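Alkaline serine protease (Pseudoalteromonas sp., PDB 1Y9Z) probably hydrolyses peptide bonds in proteins as a cold-adapted subtilisin-like serine protease of an Antarctic bacterium. Local coordinates at residues A[27-32]-A[112-117]; A[256-261]-A[270-275]. All coordinates share one frame; numbering follows the deposited sequence.

Interaction 1: residues A[27-32]-A[112-117]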
ATOM      1  N   CYS A  27       9.025  14.795  -4.371  1.00  9.00           N
ATOM      2  CA  CYS A  27       8.189  14.939  -5.554  1.00  9.69           C
ATOM      3  C   CYS A  27       7.568  13.610  -5.919  1.00  9.22           C
ATOM      4  O   CYS A  27       8.268  12.607  -6.071  1.00 10.01           O
ATOM      5  CB  CYS A  27       9.026  15.435  -6.723  1.00  9.64           C
ATOM      6  SG  CYS A  27       8.119  15.986  -8.205  1.00 10.32           S
ATOM      7  N   ILE A  28       6.249  13.618  -6.058  1.00  8.47           N
ATOM      8  CA  ILE A  28       5.499  12.424  -6.405  1.00  8.33           C
ATOM      9  C   ILE A  28       5.105  12.467  -7.878  1.00  8.76           C
ATOM     10  O   ILE A  28       4.274  13.283  -8.287  1.00  9.61           O
ATOM     11  CB  ILE A  28       4.212  12.310  -5.559  1.00  7.62           C
ATOM     12  CG1 ILE A  28       4.553  12.375  -4.070  1.00  9.16           C
ATOM     13  CG2 ILE A  28       3.503  11.007  -5.871  1.00  8.09           C
ATOM     14  CD1 ILE A  28       3.333  12.469  -3.165  1.00  9.14           C
ATOM     15  N   ILE A  29       5.726  11.606  -8.678  1.00  8.03           N
ATOM     16  CA  ILE A  29       5.407  11.516 -10.101  1.00  8.54           C
ATOM     17  C   ILE A  29       4.372  10.402 -10.158  1.00  9.13           C
ATOM     18  O   ILE A  29       4.694   9.229  -9.961  1.00  8.75           O
ATOM     19  CB  ILE A  29       6.654  11.142 -10.930  1.00  7.84           C
ATOM     20  CG1 ILE A  29       7.706  12.247 -10.797  1.00  8.83           C
ATOM     21  CG2 ILE A  29       6.272  10.928 -12.389  1.00  9.31           C
ATOM     22  CD1 ILE A  29       8.968  12.009 -11.614  1.00  8.84           C
ATOM     23  N   ASP A  30       3.122  10.769 -10.419  1.00  8.29           N
ATOM     24  CA  ASP A  30       2.059   9.778 -10.415  1.00  8.49           C
ATOM     25  C   ASP A  30       0.804  10.307 -11.118  1.00  8.85           C
ATOM     26  O   ASP A  30       0.901  11.108 -12.049  1.00  9.93           O
ATOM     27  CB  ASP A  30       1.755   9.403  -8.957  1.00  8.74           C
ATOM     28  CG  ASP A  30       1.333   7.955  -8.794  1.00  8.54           C
ATOM     29  OD1 ASP A  30       0.289   7.578  -9.358  1.00 10.03           O
ATOM     30  OD2 ASP A  30       2.044   7.196  -8.095  1.00  9.53           O
ATOM     31  N   SER A  31      -0.370   9.877 -10.659  1.00  9.43           N
ATOM     32  CA  SER A  31      -1.627  10.290 -11.286  1.00  9.79           C
ATOM     33  C   SER A  31      -2.316  11.509 -10.681  1.00 10.36           C
ATOM     34  O   SER A  31      -3.527  11.673 -10.825  1.00 11.09           O
ATOM     35  CB  SER A  31      -2.618   9.121 -11.295  1.00  9.89           C
ATOM     36  OG  SER A  31      -3.162   8.882 -10.004  1.00 10.83           O
ATOM     37  N   GLY A  32      -1.565  12.371 -10.009  1.00  9.82           N
ATOM     38  CA  GLY A  32      -2.204  13.538  -9.436  1.00 10.41           C
ATOM     39  C   GLY A  32      -2.456  13.406  -7.949  1.00  9.30           C
ATOM     40  O   GLY A  32      -2.246  12.350  -7.354  1.00 10.10           O
ATOM     41  N   ALA A 112      11.707  14.080 -18.407  1.00 11.34           N
ATOM     42  CA  ALA A 112      11.218  15.453 -18.329  1.00 11.17           C
ATOM     43  C   ALA A 112      10.458  15.682 -17.023  1.00  9.97           C
ATOM     44  O   ALA A 112      10.549  16.757 -16.428  1.00 11.55           O
ATOM     45  CB  ALA A 112      10.323  15.763 -19.523  1.00 12.07           C
ATOM     46  N   ALA A 113       9.707  14.673 -16.586  1.00 10.05           N
ATOM     47  CA  ALA A 113       8.947  14.768 -15.343  1.00  9.52           C
ATOM     48  C   ALA A 113       9.912  14.902 -14.171  1.00 10.24           C
ATOM     49  O   ALA A 113       9.691  15.703 -13.262  1.00 10.72           O
ATOM     50  CB  ALA A 113       8.068  13.533 -15.167  1.00  9.32           C
ATOM     51  N   ILE A 114      10.979  14.111 -14.187  1.00 10.11           N
ATOM     52  CA  ILE A 114      11.970  14.179 -13.125  1.00  9.67           C
ATOM     53  C   ILE A 114      12.651  15.549 -13.167  1.00 10.63           C
ATOM     54  O   ILE A 114      12.868  16.166 -12.127  1.00 10.85           O
ATOM     55  CB  ILE A 114      13.014  13.050 -13.272  1.00  9.63           C
ATOM     56  CG1 ILE A 114      12.320  11.692 -13.134  1.00  9.78           C
ATOM     57  CG2 ILE A 114      14.099  13.197 -12.214  1.00 10.93           C
ATOM     58  CD1 ILE A 114      13.221  10.503 -13.435  1.00 11.85           C
ATOM     59  N   ASP A 115      12.978  16.029 -14.366  1.00 11.11           N
ATOM     60  CA  ASP A 115      13.604  17.345 -14.496  1.00 11.33           C
ATOM     61  C   ASP A 115      12.706  18.392 -13.845  1.00 11.08           C
ATOM     62  O   ASP A 115      13.180  19.278 -13.138  1.00 11.78           O
ATOM     63  CB  ASP A 115      13.806  17.735 -15.967  1.00 12.26           C
ATOM     64  CG  ASP A 115      14.872  16.911 -16.663  1.00 14.13           C
ATOM     65  OD1 ASP A 115      15.807  16.431 -15.993  1.00 15.60           O
ATOM     66  OD2 ASP A 115      14.782  16.762 -17.899  1.00 17.80           O
ATOM     67  N   THR A 116      11.406  18.293 -14.104  1.00 10.54           N
ATOM     68  CA  THR A 116      10.439  19.233 -13.542  1.00 10.79           C
ATOM     69  C   THR A 116      10.444  19.154 -12.017  1.00 10.98           C
ATOM     70  O   THR A 116      10.423  20.173 -11.326  1.00 11.77           O
ATOM     71  CB  THR A 116       9.025  18.938 -14.080  1.00 11.22           C
ATOM     72  OG1 THR A 116       9.009  19.155 -15.498  1.00 14.62           O
ATOM     73  CG2 THR A 116       7.991  19.846 -13.421  1.00 12.33           C
ATOM     74  N   CYS A 117      10.475  17.935 -11.495  1.00 10.75           N
ATOM     75  CA  CYS A 117      10.510  17.727 -10.056  1.00 10.32           C
ATOM     76  C   CYS A 117      11.684  18.484  -9.440  1.00 10.95           C
ATOM     77  O   CYS A 117      11.546  19.152  -8.415  1.00 11.75           O
ATOM     78  CB  CYS A 117      10.697  16.250  -9.748  1.00 10.27           C
ATOM     79  SG  CYS A 117       9.225  15.186  -9.714  1.00 10.69           S
TER
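Cys-27 and Cys-117 form a disulfide that ties strand 25-30 of the subtilisin-like alpha/beta domain to helix 110-119. The helix belongs to a beta-alpha-beta crossover: strands 92-100 and 125-128, which it connects, both pair in parallel with strand 25-30, so it passes over that strand. The axes of strand 27-30 and helix 112-117 come within 9.2 Å and run nearly antiparallel, at 156°. Covalent evidence is the SG-SG distance of 2.0 Å between Cys-27 and Cys-117, with a chi3 of -74°. The sulfur of Cys-27 lies anti to its own backbone N (chi1 -169°), which carries it outward to the helix.

No hydrogen bond joins the segments. Beyond the contact, Asp-30 OD1 accepts from Ser-31 N and bonds His-65 ND1, consistent with the Asp-His pair of a subtilisin triad.

The remaining contacts are apolar. Ile-29 reaches the helix with its CG1-CD1 branch, lying 3.5 Å from Cys-117 SG at CG1, while Val-98 and Val-126 of the flanking strands also touch Ile-29. Ile-29 and Ile-114 cross at about a right angle, with Ile-29 CD1 3.7 Å from Ile-114 CG1 and 4.0 Å from Ala-113 CB.

Interaction 2: residues A[256-261]-A[270-275]; sequences ALAECT and GNMANK
Ala-256 and Lys-275 bring the two backbones to 4.9 Å between CA atoms, whereas Cys-260 and Gly-270, at the other end, remain 7.3 Å apart. Segment 256-261 is extended strand; segment 270-275 is irregular and closes in a type II turn from Met-272 to Lys-275, evidenced by the 3.0 Å bond from Lys-275 N to Met-272 O and by the positive phi of Asn-274 (59°). No hydrogen bond crosses between the segments; pairing is taken up just beyond, where Ile-276 bonds the backbones of Ala-256 and Ala-258.

The side chain of Lys-275 turns at chi2 (-80°) and then runs extended alongside Ala-256. Its CD lies 3.2 Å from Ala-256 O and 3.5 Å from Ala-256 CB, the latter tight for two carbons. An alanine here would keep CB near Ala-256 O but is likely to strip the Ala-256 methyl of the CD, CE and NZ that lie along it. Met-272 is bent as well, at chi2 (-64°), and this brings its thioether end to the strand: SD meets Ala-258 CB at 3.6 Å, and CE reaches Glu-259 C at 3.6 Å. The same methyl stands 4.2 Å from Cys-260 CB. Ala-301, Ala-303 and Cys-277 also touch the Met-272 side chain.

Cys-260 is disulfide-bonded to Cys-269, the residue just ahead of segment 270-275. In what is probably the insert beta-barrel domain, strands 252-263 and 266-268 form a beta hairpin, and the chain then returns through the type II turn so that strand 275-280 pairs in parallel with strand 252-263.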
ATOM      1  N   ALA A 256     -25.537 -13.768  15.051  1.00 19.19           N
ATOM      2  CA  ALA A 256     -24.647 -14.408  16.009  1.00 19.87           C
ATOM      3  C   ALA A 256     -23.416 -14.927  15.275  1.00 19.75           C
ATOM      4  O   ALA A 256     -23.525 -15.486  14.183  1.00 19.46           O
ATOM      5  CB  ALA A 256     -25.366 -15.554  16.710  1.00 20.09           C
ATOM      6  N   LEU A 257     -22.246 -14.737  15.876  1.00 20.69           N
ATOM      7  CA  LEU A 257     -21.001 -15.191  15.270  1.00 21.67           C
ATOM      8  C   LEU A 257     -20.851 -16.702  15.408  1.00 22.98           C
ATOM      9  O   LEU A 257     -20.946 -17.249  16.508  1.00 23.23           O
ATOM     10  CB  LEU A 257     -19.805 -14.496  15.928  1.00 21.26           C
ATOM     11  CG  LEU A 257     -18.431 -14.796  15.320  1.00 20.77           C
ATOM     12  CD1 LEU A 257     -18.378 -14.278  13.889  1.00 21.87           C
ATOM     13  CD2 LEU A 257     -17.345 -14.146  16.164  1.00 21.63           C
ATOM     14  N   ALA A 258     -20.626 -17.368  14.281  1.00 22.74           N
ATOM     15  CA  ALA A 258     -20.445 -18.814  14.256  1.00 24.54           C
ATOM     16  C   ALA A 258     -19.287 -19.122  13.317  1.00 24.87           C
ATOM     17  O   ALA A 258     -19.139 -18.482  12.277  1.00 25.30           O
ATOM     18  CB  ALA A 258     -21.714 -19.495  13.766  1.00 24.83           C
ATOM     19  N   GLU A 259     -18.463 -20.097  13.682  1.00 25.40           N
ATOM     20  CA  GLU A 259     -17.321 -20.449  12.851  1.00 26.42           C
ATOM     21  C   GLU A 259     -17.469 -21.774  12.124  1.00 27.44           C
ATOM     22  O   GLU A 259     -17.972 -22.755  12.677  1.00 27.04           O
ATOM     23  CB  GLU A 259     -16.040 -20.471  13.691  1.00 25.64           C
ATOM     24  CG  GLU A 259     -14.865 -21.154  12.999  1.00 24.35           C
ATOM     25  CD  GLU A 259     -13.545 -20.918  13.702  1.00 23.40           C
ATOM     26  OE1 GLU A 259     -13.504 -20.987  14.947  1.00 24.37           O
ATOM     27  OE2 GLU A 259     -12.539 -20.672  13.002  1.00 23.09           O
ATOM     28  N   CYS A 260     -17.030 -21.789  10.872  1.00 28.48           N
ATOM     29  CA  CYS A 260     -17.072 -22.993  10.063  1.00 30.18           C
ATOM     30  C   CYS A 260     -15.719 -23.666  10.252  1.00 30.94           C
ATOM     31  O   CYS A 260     -14.722 -23.245   9.664  1.00 30.96           O
ATOM     32  CB  CYS A 260     -17.272 -22.646   8.588  1.00 31.08           C
ATOM     33  SG  CYS A 260     -17.442 -24.113   7.525  1.00 33.35           S
ATOM     34  N   THR A 261     -15.687 -24.701  11.085  1.00 31.57           N
ATOM     35  CA  THR A 261     -14.449 -25.418  11.362  1.00 32.68           C
ATOM     36  C   THR A 261     -13.848 -26.034  10.105  1.00 32.34           C
ATOM     37  O   THR A 261     -14.556 -26.632   9.295  1.00 31.96           O
ATOM     38  CB  THR A 261     -14.675 -26.531  12.405  1.00 33.52           C
ATOM     39  OG1 THR A 261     -15.132 -25.950  13.633  1.00 34.93           O
ATOM     40  CG2 THR A 261     -13.382 -27.293  12.664  1.00 34.05           C
ATOM     41  N   GLY A 270     -22.166 -26.354   9.161  1.00 32.44           N
ATOM     42  CA  GLY A 270     -23.425 -26.627   9.827  1.00 32.54           C
ATOM     43  C   GLY A 270     -24.466 -25.682   9.261  1.00 32.10           C
ATOM     44  O   GLY A 270     -24.495 -25.445   8.055  1.00 32.04           O
ATOM     45  N   ASN A 271     -25.319 -25.133  10.121  1.00 32.17           N
ATOM     46  CA  ASN A 271     -26.345 -24.202   9.668  1.00 32.27           C
ATOM     47  C   ASN A 271     -25.958 -22.772  10.022  1.00 31.22           C
ATOM     48  O   ASN A 271     -26.028 -22.368  11.183  1.00 31.33           O
ATOM     49  CB  ASN A 271     -27.697 -24.544  10.297  1.00 33.71           C
ATOM     50  CG  ASN A 271     -28.795 -23.594   9.861  1.00 35.52           C
ATOM     51  OD1 ASN A 271     -28.995 -23.365   8.667  1.00 36.42           O
ATOM     52  ND2 ASN A 271     -29.515 -23.039  10.829  1.00 36.95           N
ATOM     53  N   MET A 272     -25.548 -22.011   9.010  1.00 30.37           N
ATOM     54  CA  MET A 272     -25.137 -20.624   9.203  1.00 29.22           C
ATOM     55  C   MET A 272     -26.269 -19.626   8.995  1.00 29.32           C
ATOM     56  O   MET A 272     -26.032 -18.419   8.930  1.00 29.93           O
ATOM     57  CB  MET A 272     -23.983 -20.281   8.257  1.00 27.50           C
ATOM     58  CG  MET A 272     -22.638 -20.856   8.668  1.00 24.88           C
ATOM     59  SD  MET A 272     -22.050 -20.191  10.237  1.00 23.83           S
ATOM     60  CE  MET A 272     -20.753 -21.359  10.630  1.00 23.19           C
ATOM     61  N   ALA A 273     -27.497 -20.122   8.889  1.00 29.11           N
ATOM     62  CA  ALA A 273     -28.643 -19.245   8.693  1.00 28.66           C
ATOM     63  C   ALA A 273     -28.708 -18.211   9.813  1.00 29.06           C
ATOM     64  O   ALA A 273     -28.554 -18.546  10.987  1.00 28.61           O
ATOM     65  CB  ALA A 273     -29.929 -20.065   8.659  1.00 28.31           C
ATOM     66  N   ASN A 274     -28.926 -16.953   9.441  1.00 28.94           N
ATOM     67  CA  ASN A 274     -29.019 -15.858  10.403  1.00 29.75           C
ATOM     68  C   ASN A 274     -27.764 -15.693  11.256  1.00 28.68           C
ATOM     69  O   ASN A 274     -27.822 -15.146  12.357  1.00 29.19           O
ATOM     70  CB  ASN A 274     -30.230 -16.062  11.317  1.00 31.70           C
ATOM     71  CG  ASN A 274     -31.546 -15.956  10.572  1.00 33.72           C
ATOM     72  OD1 ASN A 274     -31.873 -14.908  10.014  1.00 35.73           O
ATOM     73  ND2 ASN A 274     -32.309 -17.043  10.559  1.00 34.82           N
ATOM     74  N   LYS A 275     -26.630 -16.153  10.741  1.00 27.18           N
ATOM     75  CA  LYS A 275     -25.374 -16.058  11.478  1.00 25.30           C
ATOM     76  C   LYS A 275     -24.276 -15.361  10.682  1.00 23.73           C
ATOM     77  O   LYS A 275     -24.334 -15.286   9.454  1.00 23.48           O
ATOM     78  CB  LYS A 275     -24.880 -17.460  11.844  1.00 27.14           C
ATOM     79  CG  LYS A 275     -25.812 -18.278  12.725  1.00 28.83           C
ATOM     80  CD  LYS A 275     -25.691 -17.889  14.188  1.00 30.80           C
ATOM     81  CE  LYS A 275     -26.454 -18.867  15.074  1.00 32.16           C
ATOM     82  NZ  LYS A 275     -26.265 -18.586  16.524  1.00 34.13           N
TER

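In the fold
Interaction 1 precedes interaction 2 along the chain, and the two occupy opposite sides of its centre, with their own centres about 51 Å apart and nearest atoms about 37 Å apart. They share no sheet. Residues 27-32 and 112-117 belong to the parallel-stranded core of the subtilisin-like domain, where the side chain of Ile-29 is about 9 Å from bound phenylmethanesulfonic acid. Residues 256-261 and 270-275 lie in and beside a separate mixed sheet that is probably the insert beta-barrel domain. Both regions contain a disulfide, but only that of interaction 1 directly joins its two segments. With no touch between them, the two contacts are consistent with separately packed parts of the chain: the protease core and, probably, the insert.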